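Local coordinates for protein (lectin) (Hyacinthoides hispanica, PDB 1B2P), which is a mannose-specific bulb lectin of bluebell, a four-chain assembly that probably recognises mannose-containing glycans through its beta-prism subunits, at residues L42-N47 with R103-Y108; R64-P69 with V74-E79; V72-V75 with V81-W84. All blocks are in the same frame, centred on the assembly; numbering follows the deposited sequence.

How the contacts relate
Contact 1 is a seam between two walls of the beta-prism; contacts 2 and 3 lie within the third. Contacts 2 and 3 are about 5 Å apart, centre to centre, and share Val-74 and Val-75: strand 73-76 pairs with 64-67 in contact 2 and with 82-85 in contact 3, two successive hairpins of one antiparallel sheet. The centre of contact 1 is about 17 Å from that of contact 2 and 16 Å from that of contact 3. Along the chain its segments come first and last, with both hairpins between. Leu-42 and Ile-107 pack on the hairpin sheet, closing one apolar interior, while Val-106 to Tyr-108 pair antiparallel with a strand of the second subunit, continuing that sheet across the interface.

Contact 1 (L42-N47 with R103-Y108); sequences LVLYDN and RNVVIY
Strand 42-46 and segment 103-108 run in roughly opposite senses without pairing: the CA atoms of Asp-46 and Arg-103 are 8.2 Å apart, those of Leu-44 and Val-105 8.6 Å, and no backbone hydrogen bond spans the gap. Beyond these pairs the chains diverge, so the contact is made by side chains at one end. Leu-44 and Val-105 lie alongside one another, pointing opposite ways and meeting through one methyl each, Leu-44 CD1 and Val-105 CG2, at 4.1 Å. The other branch of Leu-44, CD2, lies 3.8 Å from the carbonyl O of Arg-103. At the Asp-46 end of the contact, Arg-103 bends at chi3 (64°), which turns its guanidinium group out of the line of the chain and toward Asp-46. NH1 donates to Asp-46 OD2 over 2.8 Å in a salt bridge with a bent N-H...O angle of 144°. The oxygen lies in the guanidinium plane and offers its anti lone pair, yet the carboxylate plane stands 81° from that of the guanidinium, so this is a single-point grip rather than a side-by-side pair. Asp-46 OD1 is held by His-30 ND1, and Arg-103 NE donates to Thr-117 O of the second subunit, so the Arg-103 side chain ties Asp-46 to that subunit. The arrangement belongs to the beta-prism II fold of bulb-type lectins, where each sheet packs its inward side chains against the others. Val-43 and Tyr-45, and Val-106 and Tyr-108, match the Val-x-Tyr end of the family's mannose-binding motif, so probable sugar sites flank this seam.

Contact 2 (R64-P69 with V74-E79); sequences RAVLQP and VVITNE
The guanidinium group of Arg-64 lies flat over the aliphatic side chain of its cross-strand partner, with Ile-76 CB 4.0 Å from its plane, over its centre. The closest side-chain atoms of the pair are Arg-64 NH2 and Ile-76 CG2, 3.6 Å apart. Arg-64 takes the crowded position at CB (chi1 62°), and the extended chain beyond carries the charged group across Ile-76. From there NH1 makes a weak, bent hydrogen bond to Thr-77 O at 3.3 Å. Beneath this, the backbones form a twisted antiparallel hairpin in unbroken register, the short strand axes 143° apart. Arg-64 with Ile-76 is hydrogen-bonded in both directions, with Arg-64 N to Ile-76 O and Ile-76 N to Arg-64 O each 2.9 Å. Val-66 with Val-74 is the second hydrogen-bonded pair, and Ala-65 with Val-75 between them is non-hydrogen-bonded. Beyond strand 64-67 the Gln-68 side chain lies across Val-74, its amide carbon CD 3.7 Å from Val-74 CG1. Thr-77 OG1 accepts from Glu-79 N in an ST turn and also from Val-81 N, just before strand 82-85. Ala-65 and Val-75 turn to the opposite face from Arg-64, Val-66 and Ile-76, and both touch Met-36 of strand 30-36. The hairpin forms the middle of one four-stranded wall of the bulb-lectin beta-prism, with 16-18 beyond strand 64-67 and 82-85 beyond 73-76.

Contact 3 (V72-V75 with V81-W84); sequences VLVV and VTVW
Trp-84 and Val-75 bury the most surface here, and Leu-73 receives the end of the indole. The Trp-84 side chain leaves with CG anti to the backbone N (chi1 -177°), and its six-membered ring reaches back along strand 73-76. CZ3 comes within 3.9 Å of Leu-73 CD2 and 3.6 Å of Leu-73 O, while CE3 sits 4.3 Å from Val-75 CG2. Val-75 is gripped by its backbone on both sides of its CA: Val-75 N donates to Trp-84 O at 3.1 Å, and Val-75 O accepts from Val-83 N at 2.9 Å. Two residues, Val-83 and Trp-84, therefore stand opposite one, which makes a classic beta bulge in this antiparallel hairpin. The short strand segments lie 115° apart, far from straight antiparallel. Val-83 sets CG2 between its N and carbonyl carbon (chi1 -64° for CG1), which brings that methyl within 3.7 Å of Val-75 CG1. On the inner face Leu-73 and Val-75 also pack on Leu-42 of strand 42-46, and Trp-84 touches Thr-54. Outside the bulge Thr-82 leans in through its methyl group, with CG2 3.8 Å from Val-75 O.

Contact 1 (L42-N47 with R103-Y108)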
ATOM      1  N   LEU A  42      -7.665   6.242 -23.383  1.00 13.46           N
ATOM      2  CA  LEU A  42      -7.208   5.356 -22.219  1.00 12.74           C
ATOM      3  C   LEU A  42      -5.770   5.025 -22.554  1.00 13.82           C
ATOM      4  O   LEU A  42      -5.471   4.503 -23.649  1.00 15.69           O
ATOM      5  CB  LEU A  42      -8.124   4.123 -22.332  1.00 13.48           C
ATOM      6  CG  LEU A  42      -7.681   2.935 -21.369  1.00 14.73           C
ATOM      7  CD1 LEU A  42      -7.752   3.320 -19.918  1.00 19.30           C
ATOM      8  CD2 LEU A  42      -8.586   1.787 -21.722  1.00 16.58           C
ATOM      9  N   VAL A  43      -4.889   5.416 -21.626  1.00 12.37           N
ATOM     10  CA  VAL A  43      -3.452   5.494 -21.955  1.00 11.81           C
ATOM     11  C   VAL A  43      -2.593   4.723 -20.932  1.00 14.54           C
ATOM     12  O   VAL A  43      -2.879   4.917 -19.746  1.00 14.24           O
ATOM     13  CB  VAL A  43      -2.931   6.968 -21.965  1.00 14.45           C
ATOM     14  CG1 VAL A  43      -1.507   7.018 -22.487  1.00 16.44           C
ATOM     15  CG2 VAL A  43      -3.962   7.783 -22.861  1.00 16.75           C
ATOM     16  N   LEU A  44      -1.566   4.035 -21.397  1.00 14.19           N
ATOM     17  CA  LEU A  44      -0.553   3.467 -20.448  1.00 13.34           C
ATOM     18  C   LEU A  44       0.710   4.372 -20.521  1.00 14.77           C
ATOM     19  O   LEU A  44       1.238   4.573 -21.602  1.00 16.02           O
ATOM     20  CB  LEU A  44      -0.182   2.096 -20.923  1.00 14.54           C
ATOM     21  CG  LEU A  44       0.948   1.354 -20.146  1.00 16.28           C
ATOM     22  CD1 LEU A  44       0.433   1.062 -18.724  1.00 17.59           C
ATOM     23  CD2 LEU A  44       1.224   0.078 -20.910  1.00 19.98           C
ATOM     24  N   TYR A  45       1.068   4.895 -19.382  1.00 13.32           N
ATOM     25  CA  TYR A  45       2.231   5.757 -19.237  1.00 15.67           C
ATOM     26  C   TYR A  45       3.341   4.983 -18.497  1.00 19.76           C
ATOM     27  O   TYR A  45       3.113   4.185 -17.619  1.00 18.19           O
ATOM     28  CB  TYR A  45       1.946   6.940 -18.376  1.00 16.17           C
ATOM     29  CG  TYR A  45       1.140   7.990 -19.144  1.00 19.11           C
ATOM     30  CD1 TYR A  45       1.792   8.907 -19.978  1.00 20.38           C
ATOM     31  CD2 TYR A  45      -0.234   8.029 -19.031  1.00 16.98           C
ATOM     32  CE1 TYR A  45       0.988   9.869 -20.603  1.00 21.17           C
ATOM     33  CE2 TYR A  45      -1.073   8.956 -19.667  1.00 20.65           C
ATOM     34  CZ  TYR A  45      -0.348   9.890 -20.449  1.00 22.05           C
ATOM     35  OH  TYR A  45      -1.089  10.782 -21.176  1.00 24.42           O
ATOM     36  N   ASP A  46       4.580   5.229 -18.969  1.00 17.68           N
ATOM     37  CA  ASP A  46       5.755   4.810 -18.132  1.00 14.22           C
ATOM     38  C   ASP A  46       6.303   6.104 -17.642  1.00 18.93           C
ATOM     39  O   ASP A  46       6.793   6.885 -18.513  1.00 20.13           O
ATOM     40  CB  ASP A  46       6.712   4.009 -19.023  1.00 15.70           C
ATOM     41  CG  ASP A  46       8.026   3.582 -18.311  1.00 17.24           C
ATOM     42  OD1 ASP A  46       8.310   4.192 -17.301  1.00 20.63           O
ATOM     43  OD2 ASP A  46       8.570   2.634 -18.887  1.00 19.11           O
ATOM     44  N   ASN A  47       6.213   6.514 -16.415  1.00 18.45           N
ATOM     45  CA  ASN A  47       6.486   7.892 -16.015  1.00 20.58           C
ATOM     46  C   ASN A  47       5.627   8.874 -16.775  1.00 22.18           C
ATOM     47  O   ASN A  47       4.411   8.677 -16.835  1.00 19.02           O
ATOM     48  CB  ASN A  47       8.010   8.125 -16.096  1.00 21.41           C
ATOM     49  CG  ASN A  47       8.744   7.377 -14.994  1.00 24.39           C
ATOM     50  OD1 ASN A  47       9.941   7.157 -15.213  1.00 27.68           O
ATOM     51  ND2 ASN A  47       8.123   7.127 -13.872  1.00 19.69           N
ATOM     52  N   ARG A 103       5.256  -4.481 -17.173  1.00 13.79           N
ATOM     53  CA  ARG A 103       4.732  -3.317 -17.959  1.00 14.01           C
ATOM     54  C   ARG A 103       3.764  -3.812 -19.002  1.00 15.55           C
ATOM     55  O   ARG A 103       3.210  -2.955 -19.672  1.00 15.72           O
ATOM     56  CB  ARG A 103       5.874  -2.471 -18.623  1.00 15.57           C
ATOM     57  CG  ARG A 103       5.397  -0.972 -18.727  1.00 17.05           C
ATOM     58  CD  ARG A 103       6.600  -0.198 -19.468  1.00 17.94           C
ATOM     59  NE  ARG A 103       6.748  -0.720 -20.817  1.00 17.39           N
ATOM     60  CZ  ARG A 103       7.648   0.000 -21.651  1.00 20.71           C
ATOM     61  NH1 ARG A 103       8.231   1.072 -21.188  1.00 20.06           N
ATOM     62  NH2 ARG A 103       7.744  -0.534 -22.843  1.00 23.36           N
ATOM     63  N   ASN A 104       3.339  -5.086 -19.057  1.00 14.15           N
ATOM     64  CA  ASN A 104       2.267  -5.471 -19.952  1.00 12.53           C
ATOM     65  C   ASN A 104       0.887  -5.317 -19.237  1.00 13.02           C
ATOM     66  O   ASN A 104       0.947  -5.341 -17.995  1.00 15.94           O
ATOM     67  CB  ASN A 104       2.479  -6.943 -20.272  1.00 14.22           C
ATOM     68  CG  ASN A 104       1.992  -7.350 -21.645  1.00 15.94           C
ATOM     69  OD1 ASN A 104       1.531  -6.506 -22.412  1.00 18.45           O
ATOM     70  ND2 ASN A 104       2.071  -8.649 -21.948  1.00 17.25           N
ATOM     71  N   VAL A 105      -0.073  -5.011 -20.040  1.00 12.59           N
ATOM     72  CA  VAL A 105      -1.482  -5.007 -19.363  1.00 11.74           C
ATOM     73  C   VAL A 105      -2.202  -6.111 -20.049  1.00 13.69           C
ATOM     74  O   VAL A 105      -2.252  -6.260 -21.280  1.00 14.34           O
ATOM     75  CB  VAL A 105      -2.204  -3.714 -19.799  1.00 13.27           C
ATOM     76  CG1 VAL A 105      -3.695  -3.819 -19.405  1.00 17.67           C
ATOM     77  CG2 VAL A 105      -1.536  -2.535 -19.114  1.00 18.37           C
ATOM     78  N   VAL A 106      -2.754  -7.129 -19.283  1.00 11.64           N
ATOM     79  CA  VAL A 106      -3.218  -8.363 -19.762  1.00 10.16           C
ATOM     80  C   VAL A 106      -4.659  -8.654 -19.188  1.00 10.85           C
ATOM     81  O   VAL A 106      -4.779  -8.410 -18.013  1.00 12.57           O
ATOM     82  CB  VAL A 106      -2.239  -9.524 -19.363  1.00 10.46           C
ATOM     83  CG1 VAL A 106      -2.596 -10.828 -20.033  1.00 11.54           C
ATOM     84  CG2 VAL A 106      -0.747  -9.166 -19.681  1.00 14.37           C
ATOM     85  N   ILE A 107      -5.438  -9.206 -20.084  1.00 10.38           N
ATOM     86  CA  ILE A 107      -6.761  -9.647 -19.589  1.00 10.91           C
ATOM     87  C   ILE A 107      -6.672 -11.158 -19.420  1.00 12.66           C
ATOM     88  O   ILE A 107      -6.338 -11.833 -20.400  1.00 13.60           O
ATOM     89  CB  ILE A 107      -7.852  -9.317 -20.626  1.00 11.56           C
ATOM     90  CG1 ILE A 107      -7.905  -7.795 -20.716  1.00 13.97           C
ATOM     91  CG2 ILE A 107      -9.213  -9.945 -20.181  1.00 14.61           C
ATOM     92  CD1 ILE A 107      -8.968  -7.302 -21.841  1.00 13.75           C
ATOM     93  N   TYR A 108      -7.022 -11.737 -18.302  1.00 11.34           N
ATOM     94  CA  TYR A 108      -7.065 -13.167 -18.136  1.00  9.92           C
ATOM     95  C   TYR A 108      -8.511 -13.660 -17.809  1.00 10.63           C
ATOM     96  O   TYR A 108      -9.145 -12.951 -17.058  1.00 13.16           O
ATOM     97  CB  TYR A 108      -6.213 -13.499 -16.834  1.00 10.03           C
ATOM     98  CG  TYR A 108      -4.733 -13.192 -16.914  1.00 11.84           C
ATOM     99  CD1 TYR A 108      -3.911 -14.207 -17.401  1.00 12.84           C
ATOM    100  CD2 TYR A 108      -4.213 -11.970 -16.528  1.00 12.76           C
ATOM    101  CE1 TYR A 108      -2.531 -13.971 -17.495  1.00 13.46           C
ATOM    102  CE2 TYR A 108      -2.816 -11.717 -16.578  1.00 11.14           C
ATOM    103  CZ  TYR A 108      -2.049 -12.759 -17.101  1.00 12.80           C
ATOM    104  OH  TYR A 108      -0.683 -12.503 -17.157  1.00 12.97           O
TER

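Contact 2 (R64-P69 with V74-E79)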
ATOM      1  N   ARG A  64     -15.711   6.222 -19.717  1.00 16.29           N
ATOM      2  CA  ARG A  64     -15.286   5.178 -18.648  1.00 17.87           C
ATOM      3  C   ARG A  64     -14.784   3.981 -19.346  1.00 16.40           C
ATOM      4  O   ARG A  64     -15.139   3.701 -20.494  1.00 16.02           O
ATOM      5  CB  ARG A  64     -16.521   4.834 -17.795  1.00 18.02           C
ATOM      6  CG  ARG A  64     -17.645   4.215 -18.588  1.00 20.18           C
ATOM      7  CD  ARG A  64     -18.917   4.075 -17.665  1.00 24.37           C
ATOM      8  NE  ARG A  64     -19.987   3.313 -18.300  1.00 27.76           N
ATOM      9  CZ  ARG A  64     -20.876   3.925 -19.141  1.00 29.69           C
ATOM     10  NH1 ARG A  64     -20.754   5.220 -19.466  1.00 30.62           N
ATOM     11  NH2 ARG A  64     -21.829   3.162 -19.656  1.00 32.82           N
ATOM     12  N   ALA A  65     -13.927   3.202 -18.614  1.00 14.43           N
ATOM     13  CA  ALA A  65     -13.534   1.900 -19.154  1.00 15.26           C
ATOM     14  C   ALA A  65     -14.146   0.765 -18.238  1.00 14.91           C
ATOM     15  O   ALA A  65     -14.042   0.979 -17.044  1.00 17.26           O
ATOM     16  CB  ALA A  65     -12.000   1.862 -19.164  1.00 15.98           C
ATOM     17  N   VAL A  66     -14.621  -0.193 -19.029  1.00 16.44           N
ATOM     18  CA  VAL A  66     -15.234  -1.326 -18.233  1.00 16.48           C
ATOM     19  C   VAL A  66     -14.737  -2.573 -18.879  1.00 13.63           C
ATOM     20  O   VAL A  66     -14.494  -2.694 -20.080  1.00 15.40           O
ATOM     21  CB  VAL A  66     -16.745  -1.207 -18.289  1.00 21.28           C
ATOM     22  CG1 VAL A  66     -17.099   0.161 -17.715  1.00 25.62           C
ATOM     23  CG2 VAL A  66     -17.230  -1.291 -19.698  1.00 25.75           C
ATOM     24  N   LEU A  67     -14.671  -3.675 -18.063  1.00 11.85           N
ATOM     25  CA  LEU A  67     -14.320  -4.980 -18.590  1.00 13.44           C
ATOM     26  C   LEU A  67     -15.564  -5.831 -18.612  1.00 13.57           C
ATOM     27  O   LEU A  67     -16.193  -5.988 -17.573  1.00 17.17           O
ATOM     28  CB  LEU A  67     -13.207  -5.556 -17.655  1.00 12.56           C
ATOM     29  CG  LEU A  67     -12.762  -6.903 -18.198  1.00 15.69           C
ATOM     30  CD1 LEU A  67     -12.045  -6.921 -19.563  1.00 16.24           C
ATOM     31  CD2 LEU A  67     -11.751  -7.462 -17.158  1.00 13.90           C
ATOM     32  N   GLN A  68     -16.029  -6.134 -19.823  1.00 12.33           N
ATOM     33  CA  GLN A  68     -17.344  -6.808 -19.923  1.00 14.40           C
ATOM     34  C   GLN A  68     -17.241  -8.254 -19.514  1.00 15.68           C
ATOM     35  O   GLN A  68     -16.137  -8.863 -19.404  1.00 14.66           O
ATOM     36  CB  GLN A  68     -17.800  -6.849 -21.370  1.00 17.99           C
ATOM     37  CG  GLN A  68     -17.912  -5.366 -21.800  1.00 22.46           C
ATOM     38  CD  GLN A  68     -18.597  -5.116 -23.102  1.00 33.70           C
ATOM     39  OE1 GLN A  68     -18.323  -5.888 -24.020  1.00 40.05           O
ATOM     40  NE2 GLN A  68     -19.393  -4.022 -23.073  1.00 37.42           N
ATOM     41  N   PRO A  69     -18.397  -8.969 -19.396  1.00 15.00           N
ATOM     42  CA  PRO A  69     -18.302 -10.315 -18.828  1.00 15.48           C
ATOM     43  C   PRO A  69     -17.807 -11.310 -19.867  1.00 17.09           C
ATOM     44  O   PRO A  69     -17.709 -12.493 -19.433  1.00 19.16           O
ATOM     45  CB  PRO A  69     -19.796 -10.689 -18.533  1.00 20.53           C
ATOM     46  CG  PRO A  69     -20.467  -9.360 -18.520  1.00 20.30           C
ATOM     47  CD  PRO A  69     -19.707  -8.290 -19.197  1.00 16.94           C
ATOM     48  N   VAL A  74     -13.811  -2.160 -22.794  1.00 14.91           N
ATOM     49  CA  VAL A  74     -14.454  -1.171 -23.764  1.00 16.45           C
ATOM     50  C   VAL A  74     -14.273   0.130 -23.082  1.00 16.69           C
ATOM     51  O   VAL A  74     -14.067   0.431 -21.931  1.00 19.00           O
ATOM     52  CB  VAL A  74     -15.958  -1.373 -23.915  1.00 18.69           C
ATOM     53  CG1 VAL A  74     -16.190  -2.700 -24.612  1.00 19.76           C
ATOM     54  CG2 VAL A  74     -16.639  -1.397 -22.549  1.00 23.05           C
ATOM     55  N   VAL A  75     -14.270   1.254 -23.933  1.00 14.23           N
ATOM     56  CA  VAL A  75     -14.341   2.613 -23.479  1.00 14.35           C
ATOM     57  C   VAL A  75     -15.727   3.221 -24.034  1.00 16.30           C
ATOM     58  O   VAL A  75     -15.951   2.971 -25.191  1.00 17.23           O
ATOM     59  CB  VAL A  75     -13.189   3.430 -24.137  1.00 15.44           C
ATOM     60  CG1 VAL A  75     -13.291   4.890 -23.780  1.00 15.64           C
ATOM     61  CG2 VAL A  75     -11.808   2.871 -23.704  1.00 17.98           C
ATOM     62  N   ILE A  76     -16.416   3.695 -23.046  1.00 16.26           N
ATOM     63  CA  ILE A  76     -17.827   4.062 -23.372  1.00 19.12           C
ATOM     64  C   ILE A  76     -18.015   5.497 -22.949  1.00 19.21           C
ATOM     65  O   ILE A  76     -17.548   5.979 -21.935  1.00 19.00           O
ATOM     66  CB  ILE A  76     -18.803   3.211 -22.522  1.00 21.23           C
ATOM     67  CG1 ILE A  76     -18.640   1.740 -22.797  1.00 24.11           C
ATOM     68  CG2 ILE A  76     -20.240   3.711 -22.859  1.00 26.47           C
ATOM     69  CD1 ILE A  76     -19.491   0.864 -21.835  1.00 27.08           C
ATOM     70  N   THR A  77     -18.720   6.338 -23.791  1.00 21.49           N
ATOM     71  CA  THR A  77     -18.873   7.730 -23.366  1.00 21.44           C
ATOM     72  C   THR A  77     -20.058   7.988 -22.435  1.00 22.25           C
ATOM     73  O   THR A  77     -20.815   7.060 -22.251  1.00 23.88           O
ATOM     74  CB  THR A  77     -19.130   8.608 -24.649  1.00 22.90           C
ATOM     75  OG1 THR A  77     -20.448   8.275 -25.129  1.00 24.13           O
ATOM     76  CG2 THR A  77     -18.124   8.266 -25.734  1.00 19.41           C
ATOM     77  N   ASN A  78     -20.236   9.221 -22.020  1.00 24.86           N
ATOM     78  CA  ASN A  78     -21.391   9.505 -21.127  1.00 29.76           C
ATOM     79  C   ASN A  78     -22.682   9.534 -21.906  1.00 29.80           C
ATOM     80  O   ASN A  78     -23.728   9.661 -21.237  1.00 34.09           O
ATOM     81  CB  ASN A  78     -21.259  10.807 -20.350  1.00 29.43           C
ATOM     82  CG  ASN A  78     -21.076  12.080 -21.199  1.00 30.87           C
ATOM     83  OD1 ASN A  78     -20.659  13.116 -20.643  1.00 35.67           O
ATOM     84  ND2 ASN A  78     -21.320  12.005 -22.464  1.00 26.37           N
ATOM     85  N   GLU A  79     -22.730   9.295 -23.192  1.00 30.78           N
ATOM     86  CA  GLU A  79     -23.936   9.013 -23.948  1.00 33.83           C
ATOM     87  C   GLU A  79     -24.069   7.572 -24.340  1.00 34.16           C
ATOM     88  O   GLU A  79     -24.827   7.129 -25.208  1.00 34.06           O
ATOM     89  CB  GLU A  79     -23.982   9.896 -25.236  1.00 34.68           C
ATOM     90  CG  GLU A  79     -23.849  11.383 -24.988  1.00 39.79           C
ATOM     91  CD  GLU A  79     -25.146  11.958 -24.423  1.00 43.26           C
ATOM     92  OE1 GLU A  79     -26.232  11.434 -24.780  1.00 44.25           O
ATOM     93  OE2 GLU A  79     -25.090  12.884 -23.591  1.00 44.26           O
TER

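Contact 3 (V72-V75 with V81-W84)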
ATOM      1  N   VAL A  72     -14.016  -8.570 -22.899  1.00 13.74           N
ATOM      2  CA  VAL A  72     -13.682  -7.412 -23.809  1.00 14.32           C
ATOM      3  C   VAL A  72     -13.588  -6.176 -23.051  1.00 14.51           C
ATOM      4  O   VAL A  72     -14.524  -5.794 -22.242  1.00 15.39           O
ATOM      5  CB  VAL A  72     -14.782  -7.269 -24.877  1.00 16.66           C
ATOM      6  CG1 VAL A  72     -14.607  -5.994 -25.712  1.00 18.12           C
ATOM      7  CG2 VAL A  72     -14.844  -8.559 -25.671  1.00 18.42           C
ATOM      8  N   LEU A  73     -12.524  -5.405 -23.128  1.00 13.71           N
ATOM      9  CA  LEU A  73     -12.410  -4.122 -22.482  1.00 13.21           C
ATOM     10  C   LEU A  73     -12.973  -3.038 -23.400  1.00 14.25           C
ATOM     11  O   LEU A  73     -12.734  -3.124 -24.595  1.00 15.69           O
ATOM     12  CB  LEU A  73     -10.897  -3.814 -22.324  1.00 15.75           C
ATOM     13  CG  LEU A  73     -10.514  -2.452 -21.767  1.00 15.67           C
ATOM     14  CD1 LEU A  73     -10.989  -2.313 -20.328  1.00 16.23           C
ATOM     15  CD2 LEU A  73      -8.972  -2.301 -21.844  1.00 17.16           C
ATOM     16  N   VAL A  74     -13.811  -2.160 -22.794  1.00 14.91           N
ATOM     17  CA  VAL A  74     -14.454  -1.171 -23.764  1.00 16.45           C
ATOM     18  C   VAL A  74     -14.273   0.130 -23.082  1.00 16.69           C
ATOM     19  O   VAL A  74     -14.067   0.431 -21.931  1.00 19.00           O
ATOM     20  CB  VAL A  74     -15.958  -1.373 -23.915  1.00 18.69           C
ATOM     21  CG1 VAL A  74     -16.190  -2.700 -24.612  1.00 19.76           C
ATOM     22  CG2 VAL A  74     -16.639  -1.397 -22.549  1.00 23.05           C
ATOM     23  N   VAL A  75     -14.270   1.254 -23.933  1.00 14.23           N
ATOM     24  CA  VAL A  75     -14.341   2.613 -23.479  1.00 14.35           C
ATOM     25  C   VAL A  75     -15.727   3.221 -24.034  1.00 16.30           C
ATOM     26  O   VAL A  75     -15.951   2.971 -25.191  1.00 17.23           O
ATOM     27  CB  VAL A  75     -13.189   3.430 -24.137  1.00 15.44           C
ATOM     28  CG1 VAL A  75     -13.291   4.890 -23.780  1.00 15.64           C
ATOM     29  CG2 VAL A  75     -11.808   2.871 -23.704  1.00 17.98           C
ATOM     30  N   VAL A  81     -22.067   5.646 -25.984  1.00 28.11           N
ATOM     31  CA  VAL A  81     -21.518   5.222 -27.237  1.00 26.76           C
ATOM     32  C   VAL A  81     -20.166   4.475 -26.981  1.00 25.06           C
ATOM     33  O   VAL A  81     -19.342   5.088 -26.291  1.00 24.20           O
ATOM     34  CB  VAL A  81     -21.175   6.456 -28.132  1.00 29.75           C
ATOM     35  CG1 VAL A  81     -20.506   5.998 -29.412  1.00 30.75           C
ATOM     36  CG2 VAL A  81     -22.473   7.241 -28.373  1.00 32.91           C
ATOM     37  N   THR A  82     -20.021   3.300 -27.500  1.00 25.15           N
ATOM     38  CA  THR A  82     -18.725   2.600 -27.299  1.00 24.51           C
ATOM     39  C   THR A  82     -17.781   3.148 -28.370  1.00 26.32           C
ATOM     40  O   THR A  82     -17.995   3.055 -29.581  1.00 27.87           O
ATOM     41  CB  THR A  82     -18.913   1.092 -27.486  1.00 26.73           C
ATOM     42  OG1 THR A  82     -19.813   0.685 -26.421  1.00 28.36           O
ATOM     43  CG2 THR A  82     -17.601   0.320 -27.410  1.00 28.84           C
ATOM     44  N   VAL A  83     -16.618   3.666 -27.975  1.00 21.55           N
ATOM     45  CA  VAL A  83     -15.686   4.211 -28.893  1.00 20.00           C
ATOM     46  C   VAL A  83     -14.435   3.386 -29.122  1.00 21.24           C
ATOM     47  O   VAL A  83     -13.691   3.491 -30.078  1.00 20.81           O
ATOM     48  CB  VAL A  83     -15.237   5.612 -28.521  1.00 21.94           C
ATOM     49  CG1 VAL A  83     -16.404   6.611 -28.572  1.00 22.67           C
ATOM     50  CG2 VAL A  83     -14.583   5.712 -27.118  1.00 22.52           C
ATOM     51  N   TRP A  84     -14.343   2.234 -28.305  1.00 17.60           N
ATOM     52  CA  TRP A  84     -13.196   1.389 -28.525  1.00 17.06           C
ATOM     53  C   TRP A  84     -13.473   0.005 -27.828  1.00 16.68           C
ATOM     54  O   TRP A  84     -14.097   0.161 -26.808  1.00 17.62           O
ATOM     55  CB  TRP A  84     -11.884   1.947 -27.930  1.00 20.44           C
ATOM     56  CG  TRP A  84     -10.665   1.127 -28.208  1.00 21.59           C
ATOM     57  CD1 TRP A  84      -9.786   1.222 -29.289  1.00 23.07           C
ATOM     58  CD2 TRP A  84     -10.108   0.065 -27.371  1.00 20.21           C
ATOM     59  NE1 TRP A  84      -8.816   0.265 -29.147  1.00 24.98           N
ATOM     60  CE2 TRP A  84      -8.971  -0.453 -28.007  1.00 21.84           C
ATOM     61  CE3 TRP A  84     -10.527  -0.392 -26.115  1.00 21.76           C
ATOM     62  CZ2 TRP A  84      -8.200  -1.490 -27.459  1.00 23.00           C
ATOM     63  CZ3 TRP A  84      -9.746  -1.441 -25.573  1.00 19.98           C
ATOM     64  CH2 TRP A  84      -8.604  -1.955 -26.227  1.00 21.09           C
TER